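Long-range contacts in type-iv like pilin ttha1219 (PDB 5G23), which probably serves as a pilin-like subunit of the type IV pilus machinery linked to DNA uptake and natural competence, with resemblance to type II secretion pseudopilins: residues Thr68-Val73 with Gln84-Cys89; Gly102-Thr107 with Lys122-Ala127; Ala148-Gly153 with Lys172-Ala177; Leu176-Leu181 with Trp227-Pro232; Gly137-Val142 with Ser183-Gly188. All blocks are in the same frame, centred on the assembly; numbering follows the deposited sequence.

Interaction 1 (Thr68-Val73 with Gln84-Cys89); sequences TGQALV and QGWFLC
The beta hairpin of strands 69-75 and 82-88 is joined here by V73 and Q84, an antiparallel hydrogen-bonded pair, followed by the non-hydrogen-bonded pair L72 and G85. V73 N gives Q84 O a nearly straight bond of 2.8 Å, and Q84 N returns one of 2.9 Å to V73 O. V73 O also accepts from a water that in turn accepts from Q84 NE2, so V73 O is held by Q84 N directly and by the side-chain amide through water. The amide end of Q84 lies alongside V73, with NE2 4.0 Å from V73 CB. Beyond them W86 extends its six-membered ring toward the partner strand, presenting its CE3-CZ3 edge. V73 CG2 comes to the ring's edge, 4.0 Å from W86 CZ3, and the extended chain of Q70 carries OE1 to 4.0 Å from W86 CH2, its amide only 18° from the ring plane. CG of W86 stands beside its own backbone N (chi1 -64°), which swings the indole over this side of the hairpin. At the other end of the indole, NE1 is bonded to C126 O. A71 and L72 form a classic beta bulge against V162 of strand 160-165, while strand 104-112 flanks 82-88 on its other side.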
# COMPACT_ATOMS: atom_id res chain seq x y z
N THR B 68 -12.64 19.57 10.22
CA THR B 68 -13.20 20.01 11.49
C THR B 68 -14.06 18.88 12.02
O THR B 68 -14.77 18.20 11.25
CB THR B 68 -14.10 21.28 11.27
OG1 THR B 68 -13.27 22.43 11.34
CG2 THR B 68 -15.18 21.43 12.32
N GLY B 69 -14.07 18.68 13.32
CA GLY B 69 -14.85 17.61 13.91
C GLY B 69 -13.99 16.37 14.23
O GLY B 69 -12.76 16.49 14.39
N GLN B 70 -14.64 15.22 14.33
CA GLN B 70 -14.04 14.00 14.82
C GLN B 70 -13.12 13.44 13.72
O GLN B 70 -13.55 13.23 12.59
CB GLN B 70 -15.10 12.97 15.21
CG GLN B 70 -14.48 11.78 15.89
CD GLN B 70 -15.49 10.84 16.50
OE1 GLN B 70 -16.24 10.15 15.78
NE2 GLN B 70 -15.45 10.71 17.80
N ALA B 71 -11.87 13.26 14.08
CA ALA B 71 -10.83 12.94 13.11
C ALA B 71 -10.27 11.55 13.29
O ALA B 71 -9.81 10.97 12.34
CB ALA B 71 -9.69 13.97 13.20
N LEU B 72 -10.31 11.02 14.51
CA LEU B 72 -9.69 9.76 14.84
C LEU B 72 -10.42 9.13 16.00
O LEU B 72 -10.75 9.83 17.01
CB LEU B 72 -8.22 9.96 15.19
CG LEU B 72 -7.40 8.71 15.45
CD1 LEU B 72 -7.03 8.05 14.16
CD2 LEU B 72 -6.14 9.04 16.25
N VAL B 73 -10.63 7.84 15.91
CA VAL B 73 -11.08 7.05 17.06
C VAL B 73 -10.23 5.82 17.16
O VAL B 73 -10.13 5.03 16.22
CB VAL B 73 -12.56 6.62 16.95
CG1 VAL B 73 -12.96 5.78 18.13
CG2 VAL B 73 -13.49 7.81 16.93
N GLN B 84 -10.17 4.06 13.50
CA GLN B 84 -10.93 4.79 12.48
C GLN B 84 -10.43 6.22 12.36
O GLN B 84 -10.12 6.83 13.36
CB GLN B 84 -12.43 4.79 12.74
CG GLN B 84 -13.06 3.44 13.04
CD GLN B 84 -14.41 3.60 13.68
OE1 GLN B 84 -15.40 3.79 12.98
NE2 GLN B 84 -14.45 3.67 15.01
N GLY B 85 -10.46 6.76 11.13
CA GLY B 85 -10.05 8.10 10.85
C GLY B 85 -10.80 8.77 9.70
O GLY B 85 -11.35 8.10 8.84
N TRP B 86 -10.84 10.09 9.72
CA TRP B 86 -11.57 10.85 8.66
C TRP B 86 -10.65 11.98 8.19
O TRP B 86 -9.74 12.45 8.92
CB TRP B 86 -12.89 11.38 9.20
CG TRP B 86 -13.86 10.34 9.58
CD1 TRP B 86 -14.86 9.85 8.82
CD2 TRP B 86 -13.90 9.62 10.82
NE1 TRP B 86 -15.51 8.84 9.49
CE2 TRP B 86 -14.95 8.70 10.73
CE3 TRP B 86 -13.12 9.65 12.00
CZ2 TRP B 86 -15.26 7.82 11.76
CZ3 TRP B 86 -13.45 8.83 13.04
CH2 TRP B 86 -14.52 7.88 12.91
N PHE B 87 -10.85 12.40 6.98
CA PHE B 87 -10.10 13.51 6.38
C PHE B 87 -10.89 14.11 5.22
O PHE B 87 -11.81 13.49 4.69
CB PHE B 87 -8.74 13.05 5.88
CG PHE B 87 -8.83 11.86 4.93
CD1 PHE B 87 -8.95 10.58 5.41
CD2 PHE B 87 -8.79 12.05 3.58
CE1 PHE B 87 -9.07 9.47 4.54
CE2 PHE B 87 -8.86 10.97 2.69
CZ PHE B 87 -9.03 9.68 3.18
N LEU B 88 -10.53 15.33 4.84
CA LEU B 88 -11.11 16.01 3.72
C LEU B 88 -10.36 15.65 2.47
O LEU B 88 -9.15 15.64 2.43
CB LEU B 88 -11.02 17.51 3.89
CG LEU B 88 -11.77 18.31 2.81
CD1 LEU B 88 -13.27 18.17 2.98
CD2 LEU B 88 -11.39 19.78 2.81
N CYS B 89 -11.07 15.32 1.43
CA CYS B 89 -10.45 15.04 0.15
C CYS B 89 -10.14 16.29 -0.67
O CYS B 89 -11.03 17.06 -0.90
CB CYS B 89 -11.37 14.12 -0.62
SG CYS B 89 -11.25 12.47 -0.05
O HOH W 1 -12.04 2.90 16.37

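Interaction 2 (Gly102-Thr107 with Lys122-Ala127)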
# COMPACT_ATOMS: atom_id res chain seq x y z
N GLY B 102 -13.38 17.88 -2.02
CA GLY B 102 -14.01 18.76 -1.02
C GLY B 102 -14.99 18.09 -0.09
O GLY B 102 -15.81 18.74 0.57
N GLU B 103 -14.93 16.78 -0.05
CA GLU B 103 -15.80 15.95 0.81
C GLU B 103 -15.00 15.10 1.81
O GLU B 103 -13.89 14.66 1.53
CB GLU B 103 -16.70 15.10 -0.11
CG GLU B 103 -17.74 15.98 -0.76
CD GLU B 103 -18.51 15.30 -1.90
OE1 GLU B 103 -18.18 14.12 -2.28
OE2 GLU B 103 -19.45 15.98 -2.42
N VAL B 104 -15.65 14.78 2.92
CA VAL B 104 -15.03 13.98 3.98
C VAL B 104 -15.06 12.51 3.65
O VAL B 104 -16.08 11.97 3.17
CB VAL B 104 -15.82 14.20 5.30
CG1 VAL B 104 -15.20 13.40 6.43
CG2 VAL B 104 -15.84 15.65 5.67
N ARG B 105 -13.95 11.81 3.91
CA ARG B 105 -13.88 10.39 3.77
C ARG B 105 -13.43 9.75 5.09
O ARG B 105 -12.74 10.37 5.86
CB ARG B 105 -12.90 10.02 2.72
CG ARG B 105 -13.54 10.39 1.38
CD ARG B 105 -12.99 9.58 0.25
NE ARG B 105 -13.32 8.20 0.51
CZ ARG B 105 -14.34 7.56 -0.02
NH1 ARG B 105 -15.16 8.18 -0.86
NH2 ARG B 105 -14.52 6.28 0.30
N GLY B 106 -13.86 8.52 5.32
CA GLY B 106 -13.46 7.74 6.46
C GLY B 106 -12.67 6.51 6.05
O GLY B 106 -12.80 5.97 4.94
N THR B 107 -11.93 6.02 7.00
CA THR B 107 -11.13 4.86 6.84
C THR B 107 -11.07 4.12 8.16
O THR B 107 -11.04 4.75 9.24
CB THR B 107 -9.72 5.27 6.32
OG1 THR B 107 -9.03 4.09 5.87
CG2 THR B 107 -8.88 5.98 7.39
N LYS B 122 -17.69 7.36 2.79
CA LYS B 122 -17.79 8.76 2.50
C LYS B 122 -18.81 9.44 3.41
O LYS B 122 -19.86 8.89 3.69
CB LYS B 122 -18.22 8.90 1.06
CG LYS B 122 -18.05 10.29 0.52
CD LYS B 122 -18.68 10.33 -0.87
CE LYS B 122 -18.80 11.70 -1.42
NZ LYS B 122 -18.74 11.52 -2.90
N GLY B 123 -18.51 10.65 3.82
CA GLY B 123 -19.46 11.47 4.56
C GLY B 123 -18.94 11.77 5.94
O GLY B 123 -18.27 10.96 6.55
N GLU B 124 -19.25 12.94 6.45
CA GLU B 124 -18.92 13.29 7.81
C GLU B 124 -19.41 12.22 8.80
O GLU B 124 -20.57 11.86 8.75
CB GLU B 124 -19.59 14.60 8.14
CG GLU B 124 -19.21 15.82 7.29
CD GLU B 124 -19.75 15.81 5.83
OE1 GLU B 124 -20.70 15.04 5.47
OE2 GLU B 124 -19.23 16.60 5.01
N GLY B 125 -18.53 11.71 9.65
CA GLY B 125 -18.87 10.67 10.65
C GLY B 125 -19.27 9.31 10.10
O GLY B 125 -19.91 8.50 10.82
N CYS B 126 -18.97 9.04 8.83
CA CYS B 126 -19.40 7.77 8.25
C CYS B 126 -18.71 6.67 8.96
O CYS B 126 -17.56 6.83 9.46
CB CYS B 126 -19.11 7.72 6.74
SG CYS B 126 -17.37 7.86 6.28
N ALA B 127 -19.41 5.54 9.12
CA ALA B 127 -18.83 4.40 9.80
C ALA B 127 -18.23 3.48 8.75
O ALA B 127 -18.97 2.91 7.98
CB ALA B 127 -19.91 3.65 10.60
O HOH W 2 -18.73 14.79 2.67
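E103 meets K122 across the end of a beta hairpin, where strand 104-112 lies beside strand 115-122 and the loop that follows it. The carboxylate of E103 and K122 NZ form a salt bridge, although the position of OE1 is doubtful; K122 NZ is also bonded to E99 O. V104 comes next and carries the one backbone bond between the segments: G123 N to V104 O, 2.8 Å and nearly straight at 170°. Its CG2 lies 3.6 Å from E124 OE2, the two side chains crossing at about a right angle; a bend at chi2 (72°) folds the glutamate back toward the valine. One water accepts from V104 N and donates to E124 OE2, bridging the same two residues. R105 pairs with K122 in antiparallel, non-hydrogen-bonded fashion, and its NH1, bonded to S100 OG, lies along the aliphatic part of the lysine, 3.7 Å from K122 CB. At G106 the chain passes C126, which closes a type II turn begun at G123 and is disulfide-linked to C121. Lacking a side chain, G106 lets the sulfur approach, and C126 SG sits 3.7 Å from G106 N.

Interaction 3 (Ala148-Gly153 with Lys172-Ala177); sequences AYLEGG and KVSALA
Y149 and L176 face each other as a non-hydrogen-bonded pair in the antiparallel sheet that joins strand 141-151 to strand 173-184. CG of Y149 stands between its own backbone N and carbonyl carbon (chi1 65°), which stands the ring out from the sheet face with its CD2 side toward V173, and leaves CB facing L176. The ring crosses V173 at about a right angle, CD2 lying 3.9 Å from V173 CG2. L176 reaches back with one branch, CD2, 3.8 Å from Y149 CB. On the reverse face only small methyls meet at the A148 and A177 pair, and L150 packs its CB 4.3 Å from A175 CB. The isobutyl group of L150, with CG opposite the backbone N (chi1 180°), bends over S174, and its CD2 comes to 3.5 Å from S174 OG. W155 of strand 154-156 also touches A148, L150 and A177 on this face.

Backbone bonds between A148 and A177 run both ways. L150 N bonds to A175 O, and S174 N to L150 O at 2.9 Å. Toward the end of the strand E151 stretches its side chain past K172 O, with CG 3.5 Å away, and pairs OE1 with K156 NZ, outside the two segments. One water joins E151 OE2 to K172 N, and a second joins G152 N to K172 O. The chemistry thus grades along the strands, from direct amide bonds and apolar side chains to water-mediated links where the strands give way to turns.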
# COMPACT_ATOMS: atom_id res chain seq x y z
N ALA B 148 -0.86 2.46 19.42
CA ALA B 148 -0.66 3.41 20.51
C ALA B 148 -0.53 4.81 19.90
O ALA B 148 -0.36 4.94 18.68
CB ALA B 148 0.60 3.08 21.26
N TYR B 149 -0.66 5.83 20.73
CA TYR B 149 -0.55 7.17 20.25
C TYR B 149 0.35 8.03 21.16
O TYR B 149 0.46 7.80 22.38
CB TYR B 149 -1.93 7.81 20.09
CG TYR B 149 -2.69 8.00 21.37
CD1 TYR B 149 -3.52 7.01 21.84
CD2 TYR B 149 -2.72 9.26 22.05
CE1 TYR B 149 -4.26 7.19 22.98
CE2 TYR B 149 -3.49 9.45 23.16
CZ TYR B 149 -4.27 8.40 23.59
OH TYR B 149 -5.00 8.55 24.73
N LEU B 150 0.94 9.04 20.56
CA LEU B 150 1.88 9.90 21.27
C LEU B 150 1.20 11.22 21.53
O LEU B 150 0.79 11.92 20.59
CB LEU B 150 3.14 10.10 20.44
CG LEU B 150 4.24 10.99 21.04
CD1 LEU B 150 4.70 10.48 22.41
CD2 LEU B 150 5.39 11.07 20.09
N GLU B 151 1.01 11.56 22.80
CA GLU B 151 0.37 12.83 23.18
C GLU B 151 1.32 13.60 24.07
O GLU B 151 1.67 13.15 25.17
CB GLU B 151 -0.92 12.62 23.95
CG GLU B 151 -1.59 13.93 24.36
CD GLU B 151 -2.72 13.75 25.34
OE1 GLU B 151 -3.09 12.60 25.62
OE2 GLU B 151 -3.24 14.79 25.82
N GLY B 152 1.81 14.73 23.58
CA GLY B 152 2.74 15.55 24.37
C GLY B 152 3.96 14.84 24.89
O GLY B 152 4.30 15.03 26.03
N GLY B 153 4.61 13.99 24.12
CA GLY B 153 5.74 13.27 24.70
C GLY B 153 5.46 11.99 25.50
O GLY B 153 6.38 11.29 25.81
N LYS B 172 -3.96 16.63 21.55
CA LYS B 172 -2.96 16.82 20.51
C LYS B 172 -2.18 15.54 20.31
O LYS B 172 -1.33 15.17 21.12
CB LYS B 172 -1.97 17.96 20.81
CG LYS B 172 -2.38 19.32 20.33
CD LYS B 172 -3.23 20.05 21.35
CE LYS B 172 -3.61 21.48 20.90
NZ LYS B 172 -4.92 21.95 21.45
N VAL B 173 -2.42 14.84 19.22
CA VAL B 173 -1.76 13.59 18.95
C VAL B 173 -0.73 13.81 17.86
O VAL B 173 -1.04 14.25 16.80
CB VAL B 173 -2.77 12.50 18.49
CG1 VAL B 173 -2.07 11.25 18.02
CG2 VAL B 173 -3.73 12.16 19.63
N SER B 174 0.50 13.53 18.15
CA SER B 174 1.57 13.83 17.20
C SER B 174 1.95 12.63 16.32
O SER B 174 2.58 12.83 15.29
CB SER B 174 2.75 14.47 17.92
OG SER B 174 3.42 13.57 18.69
N ALA B 175 1.67 11.42 16.79
CA ALA B 175 2.05 10.18 16.07
C ALA B 175 1.30 8.98 16.54
O ALA B 175 0.75 8.98 17.64
CB ALA B 175 3.54 9.94 16.16
N LEU B 176 1.26 7.95 15.71
CA LEU B 176 0.70 6.64 16.04
C LEU B 176 1.83 5.62 15.93
O LEU B 176 2.69 5.77 15.06
CB LEU B 176 -0.41 6.22 15.10
CG LEU B 176 -1.62 7.15 15.01
CD1 LEU B 176 -2.58 6.62 13.97
CD2 LEU B 176 -2.32 7.25 16.36
N ALA B 177 1.80 4.66 16.80
CA ALA B 177 2.63 3.49 16.68
C ALA B 177 1.75 2.30 16.39
O ALA B 177 0.77 2.03 17.11
CB ALA B 177 3.42 3.24 17.94
O HOH W 3 -3.12 17.49 23.99
O HOH W 4 1.18 15.90 21.33

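Interaction 4 (Leu176-Leu181 with Trp227-Pro232); sequences LALYLL and WIVQTP
L178 lies against W227 at the apolar centre, its CB over one face of the indole as a CH-pi contact, 3.6 Å from the centroid of the six-membered ring and 10° off the normal. The tryptophan takes a first torsion of 71°, CG sitting between N and the carbonyl carbon, and this folds the ring back across the neighbouring strand. L180 reaches the far end of the indole, its CG at the ring edge and its CD1 3.6 Å from W227 CH2. On the other flank L178 CD1 meets V229 CG2 at 3.7 Å, the two side chains crossing at a slant. L176 extends the row, CG resting 3.9 Å from T231 CG2 at about a right angle. T52, A53 and A57 of helix 44-61 touch L180, W227 and V229 respectively, so this face of the four-stranded antiparallel sheet packs on the helix, as in type IV pilins, where an antiparallel sheet packs against the N-terminal helix. The opposite face has I228, whose CD1 bends to 3.6 Å from A177 CB, and L205 also touches A177.

Strands 173-184 and 221-230 are joined by two reciprocal pairs of backbone bonds. L176 and V229 exchange bonds, as do L178 and W227; the bond from L178 N to W227 O is 2.9 Å and almost straight (177°). Further out, T231 OG1 is bonded to V173 O. Y179, whose CB points away from 227-232, ends in a hydroxyl bonded to E224 OE1, earlier on strand 221-230.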
# COMPACT_ATOMS: atom_id res chain seq x y z
N LEU B 176 1.26 7.95 15.71
CA LEU B 176 0.70 6.64 16.04
C LEU B 176 1.83 5.62 15.93
O LEU B 176 2.69 5.77 15.06
CB LEU B 176 -0.41 6.22 15.10
CG LEU B 176 -1.62 7.15 15.01
CD1 LEU B 176 -2.58 6.62 13.97
CD2 LEU B 176 -2.32 7.25 16.36
N ALA B 177 1.80 4.66 16.80
CA ALA B 177 2.63 3.49 16.68
C ALA B 177 1.75 2.30 16.39
O ALA B 177 0.77 2.03 17.11
CB ALA B 177 3.42 3.24 17.94
N LEU B 178 2.08 1.56 15.34
CA LEU B 178 1.36 0.38 14.93
C LEU B 178 2.27 -0.85 15.00
O LEU B 178 3.47 -0.76 14.70
CB LEU B 178 0.82 0.57 13.53
CG LEU B 178 -0.21 1.69 13.50
CD1 LEU B 178 0.49 2.91 13.00
CD2 LEU B 178 -1.33 1.34 12.59
N TYR B 179 1.69 -1.96 15.47
CA TYR B 179 2.42 -3.21 15.63
C TYR B 179 1.59 -4.36 15.06
O TYR B 179 0.43 -4.48 15.34
CB TYR B 179 2.71 -3.48 17.12
CG TYR B 179 3.31 -4.82 17.38
CD1 TYR B 179 4.67 -5.03 17.29
CD2 TYR B 179 2.49 -5.92 17.74
CE1 TYR B 179 5.24 -6.27 17.51
CE2 TYR B 179 3.04 -7.17 17.98
CZ TYR B 179 4.43 -7.34 17.90
OH TYR B 179 4.94 -8.54 18.08
N LEU B 180 2.27 -5.22 14.27
CA LEU B 180 1.71 -6.45 13.80
C LEU B 180 2.64 -7.63 14.16
O LEU B 180 3.90 -7.51 14.07
CB LEU B 180 1.55 -6.41 12.28
CG LEU B 180 0.42 -5.55 11.73
CD1 LEU B 180 0.59 -5.35 10.23
CD2 LEU B 180 -0.90 -6.25 12.05
N LEU B 181 2.03 -8.71 14.64
CA LEU B 181 2.68 -10.02 14.78
C LEU B 181 1.90 -10.98 13.91
O LEU B 181 0.68 -11.05 13.99
CB LEU B 181 2.68 -10.47 16.20
CG LEU B 181 3.22 -11.83 16.49
CD1 LEU B 181 4.71 -11.91 16.27
CD2 LEU B 181 2.89 -12.24 17.93
N TRP B 227 5.92 0.20 13.44
CA TRP B 227 6.20 1.38 12.67
C TRP B 227 5.47 2.60 13.25
O TRP B 227 4.41 2.43 13.86
CB TRP B 227 5.96 1.13 11.19
CG TRP B 227 4.53 0.97 10.73
CD1 TRP B 227 3.90 1.84 9.99
CD2 TRP B 227 3.67 -0.14 10.88
NE1 TRP B 227 2.65 1.42 9.69
CE2 TRP B 227 2.48 0.18 10.23
CE3 TRP B 227 3.74 -1.36 11.56
CZ2 TRP B 227 1.39 -0.66 10.21
CZ3 TRP B 227 2.68 -2.26 11.48
CH2 TRP B 227 1.49 -1.90 10.82
N ILE B 228 6.06 3.76 13.06
CA ILE B 228 5.57 4.99 13.59
C ILE B 228 5.10 5.84 12.45
O ILE B 228 5.78 5.97 11.44
CB ILE B 228 6.68 5.78 14.29
CG1 ILE B 228 7.38 4.92 15.31
CG2 ILE B 228 6.05 7.04 14.88
CD1 ILE B 228 6.46 4.27 16.35
N VAL B 229 3.89 6.36 12.58
CA VAL B 229 3.25 7.22 11.58
C VAL B 229 3.01 8.58 12.17
O VAL B 229 2.30 8.69 13.18
CB VAL B 229 1.91 6.65 11.15
CG1 VAL B 229 1.35 7.51 10.04
CG2 VAL B 229 2.07 5.23 10.60
N GLN B 230 3.62 9.64 11.60
CA GLN B 230 3.41 10.98 12.11
C GLN B 230 1.98 11.38 11.74
O GLN B 230 1.46 10.97 10.68
CB GLN B 230 4.46 11.96 11.57
CG GLN B 230 5.86 11.58 11.86
CD GLN B 230 6.19 11.55 13.32
OE1 GLN B 230 6.72 10.55 13.78
NE2 GLN B 230 5.85 12.58 14.08
N THR B 231 1.34 12.19 12.59
CA THR B 231 0.01 12.64 12.35
C THR B 231 -0.06 14.16 12.50
O THR B 231 -0.72 14.69 13.39
CB THR B 231 -0.99 11.94 13.30
OG1 THR B 231 -0.59 12.17 14.64
CG2 THR B 231 -1.08 10.43 13.04
N PRO B 232 0.64 14.90 11.63
CA PRO B 232 0.72 16.34 11.80
C PRO B 232 -0.67 17.02 11.74
O PRO B 232 -0.89 18.06 12.39
CB PRO B 232 1.64 16.80 10.66
CG PRO B 232 1.60 15.69 9.67
CD PRO B 232 1.44 14.44 10.49

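Interaction 5 (Gly137-Val142 with Ser183-Gly188); sequences GDEVQV and SVPVRG
V140 packs on V184 where strands 141-151 and 173-184 come together at one end of their sheet. Following V140 outward, CB lies 4.1 Å from V184 CG1. Its branch CG1, opposite the backbone N (chi1 176°), passes 4.2 Å from S183 O. The other branch, CG2, beside that N, makes the close contact, 3.5 Å from V184 CG1. The two valines lie side by side and point the same way.

Beside them Q141 and S183 form an antiparallel hydrogen-bonded pair: Q141 N bonds to S183 O at 3.0 Å, and S183 N to Q141 O at 2.9 Å. The chain entering the strand is folded by D138, whose OD1 accepts from V140 N through its anti lone pair, an Asx turn. Q141 bends at chi2 (-73°) so that NE2 comes back to D138 O, 3.1 Å away, the acceptor lying in the amide plane. E139 brings its CG to 3.9 Å from P185 CD, while its carboxylate reaches R44 of the second subunit in a salt bridge. S183 OG is bonded to E143 OE2 and R220 NE, partners outside the two segments. Strand 221-230 flanks 173-184 on its far side, with L221 against V184, and helix 44-61 lies against the valines through E48 on V140 and L45 on V184.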
# COMPACT_ATOMS: atom_id res chain seq x y z
N GLY B 137 -5.84 -14.43 7.82
CA GLY B 137 -7.09 -15.20 7.86
C GLY B 137 -6.96 -16.51 7.04
O GLY B 137 -7.95 -17.12 6.64
N ASP B 138 -5.74 -16.97 6.81
CA ASP B 138 -5.50 -18.22 6.11
C ASP B 138 -4.20 -18.87 6.59
O ASP B 138 -3.98 -19.06 7.78
CB ASP B 138 -5.48 -17.91 4.57
CG ASP B 138 -4.47 -16.69 4.10
OD1 ASP B 138 -3.37 -16.38 4.65
OD2 ASP B 138 -4.80 -15.99 3.10
N GLU B 139 -3.33 -19.17 5.66
CA GLU B 139 -2.01 -19.65 5.95
C GLU B 139 -1.36 -18.63 6.90
O GLU B 139 -0.70 -19.01 7.88
CB GLU B 139 -1.27 -19.83 4.56
CG GLU B 139 0.15 -20.33 4.59
CD GLU B 139 0.80 -20.42 3.18
OE1 GLU B 139 0.04 -20.56 2.19
OE2 GLU B 139 2.06 -20.38 3.06
N VAL B 140 -1.52 -17.34 6.60
CA VAL B 140 -0.99 -16.26 7.46
C VAL B 140 -2.01 -15.99 8.52
O VAL B 140 -3.15 -15.75 8.21
CB VAL B 140 -0.67 -14.96 6.69
CG1 VAL B 140 -0.23 -13.87 7.62
CG2 VAL B 140 0.33 -15.20 5.56
N GLN B 141 -1.57 -15.98 9.76
CA GLN B 141 -2.42 -15.58 10.89
C GLN B 141 -1.87 -14.34 11.51
O GLN B 141 -0.68 -14.30 11.91
CB GLN B 141 -2.46 -16.69 11.95
CG GLN B 141 -3.24 -17.90 11.45
CD GLN B 141 -4.72 -17.63 11.41
OE1 GLN B 141 -5.32 -17.18 12.41
NE2 GLN B 141 -5.32 -17.89 10.28
N VAL B 142 -2.70 -13.31 11.60
CA VAL B 142 -2.34 -12.09 12.31
C VAL B 142 -2.68 -12.35 13.77
O VAL B 142 -3.83 -12.44 14.11
CB VAL B 142 -3.06 -10.84 11.69
CG1 VAL B 142 -2.74 -9.58 12.48
CG2 VAL B 142 -2.59 -10.65 10.26
N SER B 183 2.13 -15.07 11.91
CA SER B 183 2.77 -16.40 11.78
C SER B 183 2.33 -17.12 10.55
O SER B 183 1.22 -16.94 10.04
CB SER B 183 2.47 -17.28 13.02
OG SER B 183 1.10 -17.71 13.06
N VAL B 184 3.20 -18.02 10.14
CA VAL B 184 2.91 -18.94 9.02
C VAL B 184 3.61 -20.27 9.26
O VAL B 184 4.67 -20.32 9.93
CB VAL B 184 3.49 -18.41 7.64
CG1 VAL B 184 2.74 -17.24 7.10
CG2 VAL B 184 4.96 -18.12 7.71
N PRO B 185 3.08 -21.35 8.68
CA PRO B 185 3.79 -22.64 8.77
C PRO B 185 5.07 -22.64 7.97
O PRO B 185 5.12 -21.94 6.95
CB PRO B 185 2.82 -23.65 8.17
CG PRO B 185 1.54 -22.94 7.96
CD PRO B 185 1.83 -21.46 7.91
N VAL B 186 6.04 -23.41 8.41
CA VAL B 186 7.28 -23.62 7.67
C VAL B 186 7.75 -25.05 7.91
O VAL B 186 7.75 -25.54 9.03
CB VAL B 186 8.34 -22.54 8.05
CG1 VAL B 186 8.85 -22.72 9.47
CG2 VAL B 186 9.52 -22.57 7.06
N ARG B 187 8.13 -25.74 6.84
CA ARG B 187 8.51 -27.17 6.94
C ARG B 187 9.74 -27.27 7.84
O ARG B 187 10.70 -26.52 7.69
CB ARG B 187 8.79 -27.85 5.60
CG ARG B 187 8.68 -29.40 5.70
CD ARG B 187 8.32 -30.29 4.52
NE ARG B 187 8.21 -31.70 4.96
CZ ARG B 187 7.10 -32.34 5.38
NH1 ARG B 187 5.92 -31.72 5.41
NH2 ARG B 187 7.17 -33.60 5.74
N GLY B 188 9.63 -28.09 8.87
CA GLY B 188 10.73 -28.29 9.84
C GLY B 188 10.63 -27.40 11.06
O GLY B 188 11.32 -27.62 12.06

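Overall arrangement
Along the chain, interaction 1 closes before interaction 2 opens, and both precede the rest. They share the seven-stranded antiparallel sheet, their centres about 7 Å apart, with strands 82-88 and 104-112 as neighbours. Interactions 3, 4 and 5 belong to the four-stranded sheet, all using strand 173-184: interaction 3 nests inside the loop closed by interaction 5, whereas the segments of interactions 4 and 5 alternate. Interactions 3 and 4 share L176 and A177, and their centres lie about 9 Å apart; the centre of interaction 5 lies about 32 Å from that of interaction 3. L72 touches L176, linking the two sheets. Interactions 4 and 5 both meet helix 44-61, consistent with a pilin built around its N-terminal helix.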